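Local coordinates for protein 4,5-DOPA dioxygenase extradiol (Escherichia coli, PDB 2PW6) that opens the aromatic ring of L-DOPA between carbons 4 and 5 in vitro, using molecular oxygen, though its physiological substrate is unknown, at residues T87-P92 and G125-M130; P95-R100 and P137-S142; V53-W58 and H121-V126; A161-G166 and G247-T252; Y200-L205 and P254-E259. All coordinates share one frame; numbering follows the deposited sequence.

Interactions 1, 2 and 3 are buried, interaction 4 is partly buried, and interaction 5 lies at the surface. Interactions 1 and 3 share helix 121-130. Interaction 1 uses it for an aromatic contact with a loop. Interaction 3 uses it for a polar serine pair beside the zinc-bound H57. Interactions 2 and 3 meet in the central sheet, where strands 138-144 and 50-60 are neighbours, and V139 O accepts a backbone hydrogen bond from V53 N. Interactions 4 and 5 are salt bridges involving the chain around strands 251-252 and 258-259. Interaction 2 is purely apolar between its side chains. R100 of its helix forms a salt bridge with E165 of interaction 4.

Interaction 1 of 5, residues T87-P92 and G125-M130; sequences THYPAP and GVLIKM
The ring of Y89 lies against the side of the helix at L127. L127 CB sits over one ring face, 3.9 Å from the ring centroid and 18° off the normal, a CH-pi contact. It is displaced toward the rim, and its nearest ring atom is Y89 CZ at 3.7 Å. L127 CD1 continues along the CE2 and CD2 side of the ring. I128 adds its CG2 branch, 3.9 Å from Y89 CD1. The Y89 ring reaches the helix because CG is anti to the backbone N (chi1 -167°).

The contact joins the loop between strand 63-66 and helix 95-105 to helix 121-130 of the LigB-type catalytic domain. P90, next to the tyrosine, is the centre of an inverse gamma turn. The Y89 hydroxyl is hydrogen-bonded to the backbone O of Y131, just beyond the segment 125-130. An alanine in place of Y89 is likely to leave a gap over L127 CB and deprive Y131 O of its hydroxyl partner. Further out, M138 touches both Y89 and L127. The backbone O of H88 accepts a hydrogen bond from W124 NE1, which ties the loop to the same helix one turn earlier.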
# COMPACT_ATOMS: atom_id res chain seq x y z
N THR A 87 6.57 -2.39 2.84
CA THR A 87 6.75 -2.47 4.31
C THR A 87 7.39 -3.81 4.84
O THR A 87 7.48 -4.81 4.12
CB THR A 87 5.41 -2.16 5.10
OG1 THR A 87 4.52 -3.29 5.03
CG2 THR A 87 4.69 -0.91 4.55
N HIS A 88 7.82 -3.84 6.09
CA HIS A 88 8.41 -5.06 6.68
C HIS A 88 8.26 -5.03 8.20
O HIS A 88 8.79 -4.16 8.87
CB HIS A 88 9.88 -5.22 6.26
CG HIS A 88 10.54 -6.46 6.78
ND1 HIS A 88 10.17 -7.74 6.38
CD2 HIS A 88 11.55 -6.62 7.66
CE1 HIS A 88 10.93 -8.62 6.99
NE2 HIS A 88 11.78 -7.97 7.78
N TYR A 89 7.46 -5.96 8.72
CA TYR A 89 7.25 -6.08 10.14
C TYR A 89 7.33 -7.56 10.52
O TYR A 89 6.31 -8.27 10.48
CB TYR A 89 5.92 -5.46 10.59
CG TYR A 89 5.82 -5.29 12.09
CD1 TYR A 89 6.54 -4.28 12.76
CD2 TYR A 89 5.02 -6.16 12.87
CE1 TYR A 89 6.46 -4.14 14.15
CE2 TYR A 89 4.94 -6.02 14.27
CZ TYR A 89 5.66 -5.01 14.90
OH TYR A 89 5.57 -4.85 16.28
N PRO A 90 8.56 -8.02 10.90
CA PRO A 90 8.86 -9.46 11.06
C PRO A 90 8.51 -9.98 12.46
O PRO A 90 9.37 -10.54 13.15
CB PRO A 90 10.37 -9.52 10.83
CG PRO A 90 10.88 -8.15 11.29
CD PRO A 90 9.72 -7.17 11.23
N ALA A 91 7.26 -9.79 12.86
CA ALA A 91 6.79 -10.28 14.13
C ALA A 91 6.67 -11.80 14.01
O ALA A 91 6.32 -12.31 12.93
CB ALA A 91 5.43 -9.66 14.47
N PRO A 92 6.96 -12.52 15.12
CA PRO A 92 6.77 -13.97 15.07
C PRO A 92 5.29 -14.30 15.12
O PRO A 92 4.53 -13.62 15.81
CB PRO A 92 7.45 -14.45 16.36
CG PRO A 92 7.33 -13.29 17.31
CD PRO A 92 7.45 -12.06 16.43
N GLY A 125 2.87 1.45 10.55
CA GLY A 125 3.19 2.69 11.22
C GLY A 125 2.79 2.64 12.68
O GLY A 125 3.54 3.11 13.56
N VAL A 126 1.61 2.08 12.95
CA VAL A 126 1.18 1.90 14.35
C VAL A 126 2.03 0.86 15.09
O VAL A 126 2.43 1.10 16.22
CB VAL A 126 -0.31 1.55 14.48
CG1 VAL A 126 -0.62 1.03 15.89
CG2 VAL A 126 -1.18 2.77 14.14
N LEU A 127 2.31 -0.26 14.44
CA LEU A 127 3.05 -1.35 15.06
C LEU A 127 4.55 -1.04 15.27
O LEU A 127 5.09 -1.38 16.31
CB LEU A 127 2.86 -2.66 14.28
CG LEU A 127 1.46 -3.27 14.29
CD1 LEU A 127 1.39 -4.38 13.30
CD2 LEU A 127 1.02 -3.78 15.67
N ILE A 128 5.21 -0.39 14.31
CA ILE A 128 6.65 -0.04 14.47
C ILE A 128 6.89 0.96 15.60
O ILE A 128 7.95 0.93 16.22
CB ILE A 128 7.35 0.50 13.17
CG1 ILE A 128 6.57 1.66 12.53
CG2 ILE A 128 7.67 -0.64 12.21
CD1 ILE A 128 7.42 2.61 11.61
N LYS A 129 5.91 1.83 15.85
CA LYS A 129 5.95 2.77 16.95
C LYS A 129 5.58 2.12 18.27
O LYS A 129 6.16 2.46 19.31
CB LYS A 129 4.98 3.94 16.69
CG LYS A 129 5.43 4.90 15.60
CD LYS A 129 6.78 5.53 15.93
CE LYS A 129 7.47 6.05 14.68
NZ LYS A 129 8.42 7.16 15.01
N MSE A 130 4.61 1.20 18.23
CA MSE A 130 4.01 0.65 19.43
C MSE A 130 4.94 -0.38 20.06
O MSE A 130 5.27 -0.29 21.24
CB MSE A 130 2.66 0.02 19.09
CG MSE A 130 1.70 -0.03 20.21
SE MSE A 130 -0.14 -0.41 19.63
CE MSE A 130 -0.80 -0.90 21.36

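Interaction 2 of 5, residues P95-R100 and P137-S142; sequences PALAQR and PMVQLS
L97 and A98 of helix 95-105 press on V139 of strand 138-144. L97 comes first along the helix. Its CB and CG both lie 4.0 Å from V139 CG2, and its CD2 approaches V139 CB. With CG anti to the backbone N (chi1 176°), the leucine swings its branches toward the strand, and the side chain slants across that of the valine. L97 also touches A50 on strand 50-60, so it spans two neighbouring strands.

A98 follows. Its CB is 3.8 Å from V139 CG2, and its backbone N is closer still, at 3.6 Å from the same methyl. V139 CG2 therefore packs against the helix surface, touching the leucine side chain and the backbone at the alanine. A98 CB also meets V65 on strand 63-66. V139 touches V65 too, and L97, A98 and V139 are all buried. Next along the helix, Q99 N bonds back to P95 O and R100 N to A96 O, which keeps this turn regular.

The contact packs a helix on the face of the mixed central sheet, in an alpha/beta arrangement. V139 itself is held in the sheet by backbone hydrogen bonds to I51 and V53. The side chains that meet are wholly apolar. The attraction between the segments thus rests on van der Waals contact and the hydrophobic effect.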
# COMPACT_ATOMS: atom_id res chain seq x y z
N PRO A 95 0.92 -19.85 15.87
CA PRO A 95 -0.03 -20.86 15.37
C PRO A 95 -1.07 -21.28 16.40
O PRO A 95 -2.23 -21.55 16.01
CB PRO A 95 0.88 -22.03 14.94
CG PRO A 95 2.26 -21.35 14.70
CD PRO A 95 2.32 -20.29 15.78
N ALA A 96 -0.69 -21.28 17.69
CA ALA A 96 -1.61 -21.58 18.81
C ALA A 96 -2.79 -20.60 18.89
O ALA A 96 -3.97 -21.00 18.98
CB ALA A 96 -0.87 -21.62 20.15
N LEU A 97 -2.47 -19.31 18.85
CA LEU A 97 -3.53 -18.28 18.80
C LEU A 97 -4.38 -18.41 17.54
O LEU A 97 -5.60 -18.27 17.62
CB LEU A 97 -2.94 -16.87 18.93
CG LEU A 97 -3.91 -15.70 18.79
CD1 LEU A 97 -5.19 -15.83 19.65
CD2 LEU A 97 -3.18 -14.40 19.08
N ALA A 98 -3.77 -18.72 16.40
CA ALA A 98 -4.55 -18.92 15.14
C ALA A 98 -5.60 -20.00 15.22
O ALA A 98 -6.73 -19.82 14.75
CB ALA A 98 -3.66 -19.15 13.97
N GLN A 99 -5.23 -21.14 15.82
CA GLN A 99 -6.12 -22.29 15.98
C GLN A 99 -7.19 -21.95 16.98
O GLN A 99 -8.38 -22.28 16.78
CB GLN A 99 -5.29 -23.51 16.47
CG GLN A 99 -6.06 -24.67 17.13
CD GLN A 99 -5.09 -25.73 17.73
OE1 GLN A 99 -3.94 -25.87 17.29
NE2 GLN A 99 -5.55 -26.43 18.76
N ARG A 100 -6.78 -21.29 18.06
CA ARG A 100 -7.71 -20.81 19.06
C ARG A 100 -8.73 -19.78 18.48
O ARG A 100 -9.89 -19.76 18.87
CB ARG A 100 -6.95 -20.28 20.28
CG ARG A 100 -7.81 -19.58 21.34
CD ARG A 100 -8.79 -20.49 22.10
NE ARG A 100 -9.62 -19.68 23.03
CZ ARG A 100 -10.95 -19.67 23.07
NH1 ARG A 100 -11.68 -20.45 22.27
NH2 ARG A 100 -11.57 -18.90 23.96
N PRO A 137 4.27 -12.13 19.65
CA PRO A 137 3.69 -13.09 18.72
C PRO A 137 2.34 -12.59 18.22
O PRO A 137 1.65 -11.86 18.93
CB PRO A 137 3.53 -14.36 19.56
CG PRO A 137 4.52 -14.18 20.70
CD PRO A 137 4.44 -12.72 21.00
N MSE A 138 1.98 -12.98 17.00
CA MSE A 138 0.93 -12.28 16.29
C MSE A 138 0.19 -13.14 15.28
O MSE A 138 0.76 -14.03 14.68
CB MSE A 138 1.55 -11.06 15.60
CG MSE A 138 0.59 -10.00 15.18
SE MSE A 138 1.59 -8.39 14.56
CE MSE A 138 1.66 -7.41 16.23
N VAL A 139 -1.09 -12.82 15.14
CA VAL A 139 -2.01 -13.35 14.15
C VAL A 139 -2.70 -12.17 13.41
O VAL A 139 -3.06 -11.17 14.02
CB VAL A 139 -3.01 -14.29 14.89
CG1 VAL A 139 -4.28 -14.43 14.18
CG2 VAL A 139 -2.35 -15.72 15.11
N GLN A 140 -2.84 -12.27 12.10
CA GLN A 140 -3.71 -11.34 11.33
C GLN A 140 -5.12 -11.93 11.09
O GLN A 140 -5.26 -13.10 10.73
CB GLN A 140 -3.05 -10.98 10.02
CG GLN A 140 -1.65 -10.37 10.18
CD GLN A 140 -0.85 -10.50 8.93
OE1 GLN A 140 -0.64 -11.62 8.44
NE2 GLN A 140 -0.40 -9.38 8.39
N LEU A 141 -6.13 -11.11 11.35
CA LEU A 141 -7.52 -11.43 11.09
C LEU A 141 -8.10 -10.46 10.03
O LEU A 141 -7.86 -9.25 10.10
CB LEU A 141 -8.34 -11.32 12.39
CG LEU A 141 -9.85 -11.59 12.27
CD1 LEU A 141 -10.14 -13.09 11.92
CD2 LEU A 141 -10.52 -11.18 13.55
N SER A 142 -8.85 -11.00 9.06
CA SER A 142 -9.37 -10.19 7.97
C SER A 142 -10.85 -9.87 8.22
O SER A 142 -11.52 -10.50 9.07
CB SER A 142 -9.16 -10.88 6.62
OG SER A 142 -10.13 -11.89 6.42

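Interaction 3 of 5, residues V53-W58 and H121-V126; sequences VVSAHW and HGSWGV. With ZN (zinc ion), chain C; ZN (zinc ion), chain B.
S55 and S123 meet beside the zinc site of this extradiol dioxygenase, where strand 50-60 faces the start of helix 121-130. H57 lies two residues beyond S55. Its NE2 binds one zinc ion at 2.3 Å, together with H22 and H234 of the same chain and D86 of the second subunit.

Both serines are buried, and each turns its CB toward the other segment. S55 OG is 3.2 Å from S123 OG. S55 CB lies 3.5 Å from S123 OG. S55 OG sits anti to its own backbone N (chi1 178°), which directs the hydroxyl toward the helix. The same oxygen accepts a bond from H57 N at 3.0 Å, with an angle of 158° at the hydrogen. This is an ST turn, within the type I beta turn from S55 to W58, which holds the metal ligand H57. S55 OG also has a hydrogen bond with D120 OD1, and D120 OD2 takes S123 N. D120 thus joins the strand end to the first turn of the helix. S123 OG has a further partner in S172 OG, on strand 167-173.

A second zinc ion is bound by H121 of this chain and H121 of the second subunit. H121 ND1 reaches that zinc at 2.5 Å, with the metal in the plane of the imidazole ring.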
# COMPACT_ATOMS: atom_id res chain seq x y z
N VAL A 53 -4.22 -8.72 15.14
CA VAL A 53 -4.26 -7.51 14.33
C VAL A 53 -5.42 -7.53 13.33
O VAL A 53 -5.51 -8.45 12.54
CB VAL A 53 -2.94 -7.28 13.55
CG1 VAL A 53 -2.90 -5.83 13.01
CG2 VAL A 53 -1.78 -7.42 14.44
N VAL A 54 -6.29 -6.52 13.42
CA VAL A 54 -7.34 -6.26 12.41
C VAL A 54 -7.01 -4.96 11.64
O VAL A 54 -6.80 -3.90 12.25
CB VAL A 54 -8.75 -6.26 13.02
CG1 VAL A 54 -9.82 -5.97 11.95
CG2 VAL A 54 -9.07 -7.64 13.68
N SER A 55 -6.88 -5.04 10.33
CA SER A 55 -6.64 -3.84 9.51
C SER A 55 -7.75 -3.58 8.52
O SER A 55 -8.23 -4.52 7.91
CB SER A 55 -5.37 -3.96 8.69
OG SER A 55 -5.17 -2.83 7.89
N ALA A 56 -8.09 -2.29 8.33
CA ALA A 56 -8.92 -1.79 7.20
C ALA A 56 -8.56 -2.43 5.88
O ALA A 56 -9.39 -2.71 5.02
CB ALA A 56 -8.75 -0.25 7.06
N HIS A 57 -7.27 -2.61 5.69
CA HIS A 57 -6.76 -3.07 4.43
C HIS A 57 -6.79 -4.62 4.21
O HIS A 57 -6.38 -5.06 3.19
CB HIS A 57 -5.36 -2.51 4.24
CG HIS A 57 -5.31 -1.01 4.12
ND1 HIS A 57 -5.32 -0.37 2.90
CD2 HIS A 57 -5.25 -0.04 5.06
CE1 HIS A 57 -5.26 0.93 3.09
NE2 HIS A 57 -5.23 1.17 4.40
N TRP A 58 -7.29 -5.41 5.16
CA TRP A 58 -7.52 -6.89 4.92
C TRP A 58 -9.04 -7.08 4.90
O TRP A 58 -9.66 -7.44 5.89
CB TRP A 58 -6.83 -7.80 5.98
CG TRP A 58 -5.32 -7.42 6.23
CD1 TRP A 58 -4.36 -7.14 5.28
CD2 TRP A 58 -4.66 -7.30 7.48
NE1 TRP A 58 -3.15 -6.83 5.86
CE2 TRP A 58 -3.31 -6.94 7.22
CE3 TRP A 58 -5.05 -7.51 8.80
CZ2 TRP A 58 -2.37 -6.75 8.24
CZ3 TRP A 58 -4.12 -7.33 9.82
CH2 TRP A 58 -2.80 -6.96 9.53
N HIS A 121 0.85 0.50 5.13
CA HIS A 121 1.69 1.53 5.74
C HIS A 121 1.19 2.05 7.08
O HIS A 121 1.98 2.28 8.01
CB HIS A 121 1.91 2.72 4.82
CG HIS A 121 3.23 2.69 4.14
ND1 HIS A 121 3.37 2.38 2.81
CD2 HIS A 121 4.49 2.91 4.61
CE1 HIS A 121 4.65 2.44 2.47
NE2 HIS A 121 5.35 2.74 3.56
N GLY A 122 -0.12 2.26 7.15
CA GLY A 122 -0.77 2.76 8.35
C GLY A 122 -0.65 1.80 9.53
O GLY A 122 -0.42 2.24 10.65
N SER A 123 -0.86 0.51 9.27
CA SER A 123 -0.82 -0.52 10.31
C SER A 123 0.60 -0.75 10.79
O SER A 123 0.86 -0.81 11.98
CB SER A 123 -1.38 -1.85 9.79
OG SER A 123 -2.80 -1.80 9.82
N TRP A 124 1.49 -0.87 9.82
CA TRP A 124 2.92 -0.93 10.03
C TRP A 124 3.44 0.28 10.81
O TRP A 124 4.33 0.13 11.64
CB TRP A 124 3.59 -1.04 8.67
CG TRP A 124 5.08 -1.04 8.70
CD1 TRP A 124 5.89 -2.11 8.93
CD2 TRP A 124 5.92 0.07 8.47
NE1 TRP A 124 7.21 -1.72 8.87
CE2 TRP A 124 7.26 -0.38 8.60
CE3 TRP A 124 5.69 1.43 8.19
CZ2 TRP A 124 8.36 0.46 8.44
CZ3 TRP A 124 6.78 2.27 8.03
CH2 TRP A 124 8.11 1.78 8.16
N GLY A 125 2.87 1.45 10.55
CA GLY A 125 3.19 2.69 11.22
C GLY A 125 2.79 2.64 12.68
O GLY A 125 3.54 3.11 13.56
N VAL A 126 1.61 2.08 12.95
CA VAL A 126 1.18 1.90 14.35
C VAL A 126 2.03 0.86 15.09
O VAL A 126 2.43 1.10 16.22
CB VAL A 126 -0.31 1.55 14.48
CG1 VAL A 126 -0.62 1.03 15.89
CG2 VAL A 126 -1.18 2.77 14.14
ZN ZN C . 1.52 2.37 1.09
ZN ZN B . -5.69 3.08 5.56

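Interaction 4 of 5, residues A161-G166 and G247-T252; sequences ALRDEG and GQEPIT
The backbones of R163 and E249 stay far apart, with their CA atoms 12.5 Å from each other, so the two side chains close the distance. They come from opposite directions. R163 NH2 donates to E249 OE1 at 2.8 Å, and R163 NH1 donates to E249 OE2 at 3.2 Å. The NH1 to OE2 bond is nearly straight, at 171°. This is an end-on, two-nitrogen grip, with the carboxylate at the edge of the guanidinium. A weak third bond runs from R163 NH1 to E249 OE1.

The two flat groups are not coplanar. Their planes are 33° apart. E249 OE1 is met from above the carboxylate plane. E249 OE2 is met on the syn side, but also tilted out of the plane. Chi1 of 67° sets E249 CG between the backbone N and C, and a bend at chi2 brings the carboxylate round to the arginine.

R163 NE bonds to M15 O, and E249 OE2 also accepts from D246 N. Both side chains touch I270 of strand 268-270. Beside that strand, the bridge joins the loop before strand 167-173 to the loop entering edge strand 251-252, within the LigB-type domain.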
# COMPACT_ATOMS: atom_id res chain seq x y z
N ALA A 161 -13.68 -12.81 24.74
CA ALA A 161 -13.10 -13.88 25.55
C ALA A 161 -11.56 -13.91 25.50
O ALA A 161 -10.91 -14.19 26.50
CB ALA A 161 -13.70 -15.26 25.15
N LEU A 162 -10.96 -13.64 24.36
CA LEU A 162 -9.49 -13.72 24.26
C LEU A 162 -8.76 -12.68 25.11
O LEU A 162 -7.53 -12.80 25.32
CB LEU A 162 -9.03 -13.61 22.83
CG LEU A 162 -9.47 -14.66 21.82
CD1 LEU A 162 -9.14 -14.13 20.44
CD2 LEU A 162 -8.79 -16.01 22.10
N ARG A 163 -9.50 -11.69 25.62
CA ARG A 163 -8.90 -10.63 26.40
C ARG A 163 -8.47 -11.10 27.80
O ARG A 163 -7.52 -10.56 28.38
CB ARG A 163 -9.83 -9.42 26.46
CG ARG A 163 -10.02 -8.72 25.10
CD ARG A 163 -10.98 -7.55 25.23
NE ARG A 163 -10.50 -6.57 26.22
CZ ARG A 163 -11.29 -5.82 26.98
NH1 ARG A 163 -12.63 -5.89 26.88
NH2 ARG A 163 -10.74 -5.00 27.86
N ASP A 164 -9.16 -12.12 28.31
CA ASP A 164 -8.80 -12.80 29.56
C ASP A 164 -7.76 -13.93 29.36
O ASP A 164 -7.35 -14.57 30.33
CB ASP A 164 -10.07 -13.37 30.20
CG ASP A 164 -11.10 -12.30 30.55
OD1 ASP A 164 -10.70 -11.22 31.01
OD2 ASP A 164 -12.31 -12.54 30.37
N GLU A 165 -7.33 -14.15 28.12
CA GLU A 165 -6.32 -15.17 27.80
C GLU A 165 -4.98 -14.57 27.38
O GLU A 165 -4.21 -15.22 26.68
CB GLU A 165 -6.82 -16.11 26.71
CG GLU A 165 -8.06 -16.90 27.11
CD GLU A 165 -8.72 -17.62 25.96
OE1 GLU A 165 -8.05 -17.92 24.95
OE2 GLU A 165 -9.93 -17.92 26.09
N GLY A 166 -4.71 -13.34 27.83
CA GLY A 166 -3.45 -12.63 27.55
C GLY A 166 -3.32 -12.00 26.16
O GLY A 166 -2.20 -11.69 25.71
N GLY A 247 -19.47 -3.26 28.84
CA GLY A 247 -20.45 -2.31 29.39
C GLY A 247 -19.99 -1.60 30.67
O GLY A 247 -20.65 -0.67 31.14
N GLN A 248 -18.85 -2.02 31.22
CA GLN A 248 -18.44 -1.62 32.56
C GLN A 248 -17.08 -0.94 32.60
O GLN A 248 -16.94 0.16 33.17
CB GLN A 248 -18.44 -2.85 33.49
CG GLN A 248 -18.86 -2.55 34.92
CD GLN A 248 -20.29 -1.99 35.00
OE1 GLN A 248 -21.22 -2.50 34.36
NE2 GLN A 248 -20.47 -0.94 35.80
N GLU A 249 -16.08 -1.59 32.02
CA GLU A 249 -14.72 -1.08 32.03
C GLU A 249 -14.68 0.31 31.37
O GLU A 249 -15.62 0.68 30.65
CB GLU A 249 -13.80 -2.10 31.32
CG GLU A 249 -14.06 -2.26 29.80
CD GLU A 249 -13.83 -3.67 29.27
OE1 GLU A 249 -12.77 -4.28 29.57
OE2 GLU A 249 -14.71 -4.17 28.54
N PRO A 250 -13.64 1.10 31.64
CA PRO A 250 -13.59 2.40 30.94
C PRO A 250 -13.37 2.27 29.44
O PRO A 250 -12.79 1.29 28.96
CB PRO A 250 -12.41 3.12 31.59
CG PRO A 250 -11.58 2.03 32.23
CD PRO A 250 -12.52 0.93 32.60
N ILE A 251 -13.88 3.26 28.70
CA ILE A 251 -13.52 3.49 27.30
C ILE A 251 -12.77 4.82 27.26
O ILE A 251 -13.27 5.84 27.73
CB ILE A 251 -14.76 3.55 26.36
CG1 ILE A 251 -15.47 2.20 26.30
CG2 ILE A 251 -14.36 4.02 24.95
CD1 ILE A 251 -16.66 2.17 25.34
N THR A 252 -11.57 4.78 26.70
CA THR A 252 -10.60 5.87 26.65
C THR A 252 -10.42 6.31 25.20
O THR A 252 -10.69 5.53 24.27
CB THR A 252 -9.23 5.35 27.16
OG1 THR A 252 -9.39 4.78 28.46
CG2 THR A 252 -8.18 6.44 27.21

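Interaction 5 of 5, residues Y200-L205 and P254-E259; sequences YVKANL and PVEGIE
K202 and E256 approach each other at about a right angle. K202 leaves the last turn of helix 192-202, while E256 rises from the extended chain ahead of strand 258-259. Their CA atoms are 10.0 Å apart, so the charged ends do the touching. The ammonium of K202 meets one carboxylate oxygen. K202 NZ is 2.5 Å from E256 OE1, a salt bridge whose modelled distance is shorter than usual and so doubtful in detail. The second oxygen lies farther off, with E256 OE2 at 3.6 Å from K202 NZ. The grip is thus one-sided.

The lysine chain is straight at chi2 and bends at chi3 (53°). That bend also brings K202 CE alongside E256 OE1, at 3.4 Å. The glutamate, extended beyond CG, carries its carboxylate out to the lysine tip. K202 also rests on L266, and it has a long, weak ion pair with E199 of its own helix.

An alanine at K202 would probably leave the E256 carboxylate without this cationic partner and the helix end without its tie to the segment 254-259. The contact is a surface one between a helix end and an irregular piece of chain. Its chemistry is a single ion pair, so its strength is likely to depend on both groups keeping their charge and on the surrounding solvent and salt.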
# COMPACT_ATOMS: atom_id res chain seq x y z
N TYR A 200 -20.44 12.38 16.31
CA TYR A 200 -21.44 11.33 16.39
C TYR A 200 -20.82 9.96 16.74
O TYR A 200 -21.45 9.14 17.40
CB TYR A 200 -22.17 11.23 15.06
CG TYR A 200 -23.12 10.06 14.89
CD1 TYR A 200 -24.34 10.01 15.58
CD2 TYR A 200 -22.83 9.02 14.00
CE1 TYR A 200 -25.23 8.95 15.41
CE2 TYR A 200 -23.72 7.95 13.81
CZ TYR A 200 -24.92 7.92 14.52
OH TYR A 200 -25.82 6.87 14.34
N VAL A 201 -19.58 9.73 16.27
CA VAL A 201 -18.82 8.54 16.66
C VAL A 201 -18.49 8.59 18.16
O VAL A 201 -18.98 7.77 18.93
CB VAL A 201 -17.55 8.27 15.75
CG1 VAL A 201 -16.60 7.27 16.40
CG2 VAL A 201 -17.98 7.75 14.40
N LYS A 202 -17.71 9.59 18.57
CA LYS A 202 -17.33 9.80 19.96
C LYS A 202 -18.48 9.84 20.97
O LYS A 202 -18.31 9.40 22.12
CB LYS A 202 -16.54 11.10 20.07
CG LYS A 202 -15.23 11.11 19.32
CD LYS A 202 -14.62 12.49 19.32
CE LYS A 202 -14.50 13.06 20.72
NZ LYS A 202 -13.75 14.34 20.64
N ALA A 203 -19.63 10.39 20.57
CA ALA A 203 -20.78 10.54 21.49
C ALA A 203 -21.52 9.22 21.69
O ALA A 203 -22.48 9.15 22.48
CB ALA A 203 -21.76 11.61 20.99
N ASN A 204 -21.09 8.18 20.99
CA ASN A 204 -21.84 6.93 21.00
C ASN A 204 -21.01 5.70 21.28
O ASN A 204 -21.50 4.59 21.14
CB ASN A 204 -22.60 6.78 19.70
CG ASN A 204 -23.79 7.68 19.65
OD1 ASN A 204 -24.78 7.45 20.34
ND2 ASN A 204 -23.71 8.73 18.83
N LEU A 205 -19.77 5.91 21.69
CA LEU A 205 -18.84 4.84 22.04
C LEU A 205 -19.40 3.96 23.14
O LEU A 205 -19.31 2.72 23.08
CB LEU A 205 -17.48 5.42 22.46
CG LEU A 205 -16.73 6.13 21.33
CD1 LEU A 205 -15.37 6.68 21.79
CD2 LEU A 205 -16.59 5.19 20.12
N PRO A 254 -7.10 7.66 23.69
CA PRO A 254 -5.66 7.92 23.84
C PRO A 254 -5.11 9.01 22.92
O PRO A 254 -4.05 9.57 23.21
CB PRO A 254 -5.02 6.58 23.45
CG PRO A 254 -6.03 5.89 22.66
CD PRO A 254 -7.33 6.26 23.28
N VAL A 255 -5.81 9.28 21.81
CA VAL A 255 -5.41 10.31 20.86
C VAL A 255 -6.52 10.54 19.82
O VAL A 255 -7.35 9.65 19.58
CB VAL A 255 -4.02 10.00 20.24
CG1 VAL A 255 -4.12 9.00 19.09
CG2 VAL A 255 -3.27 11.29 19.85
N GLU A 256 -6.62 11.74 19.28
CA GLU A 256 -7.69 12.03 18.35
C GLU A 256 -7.26 13.22 17.57
O GLU A 256 -6.27 13.82 17.89
CB GLU A 256 -8.99 12.30 19.06
CG GLU A 256 -9.17 13.73 19.46
CD GLU A 256 -10.41 13.96 20.26
OE1 GLU A 256 -11.46 14.22 19.67
OE2 GLU A 256 -10.33 13.88 21.49
N GLY A 257 -7.98 13.52 16.50
CA GLY A 257 -7.45 14.39 15.48
C GLY A 257 -8.12 14.21 14.15
O GLY A 257 -8.55 13.15 13.82
N ILE A 258 -8.23 15.27 13.39
CA ILE A 258 -8.64 15.14 12.03
C ILE A 258 -7.63 15.84 11.22
O ILE A 258 -7.48 17.02 11.31
CB ILE A 258 -9.96 15.80 11.78
CG1 ILE A 258 -11.01 15.23 12.69
CG2 ILE A 258 -10.37 15.56 10.37
CD1 ILE A 258 -12.35 15.58 12.32
N GLU A 259 -6.92 15.08 10.42
CA GLU A 259 -5.88 15.61 9.55
C GLU A 259 -6.34 15.77 8.10
O GLU A 259 -7.22 15.05 7.64
CB GLU A 259 -4.63 14.71 9.58
CG GLU A 259 -4.00 14.58 10.92
CD GLU A 259 -3.37 15.86 11.38
OE1 GLU A 259 -2.78 16.59 10.56
OE2 GLU A 259 -3.45 16.15 12.59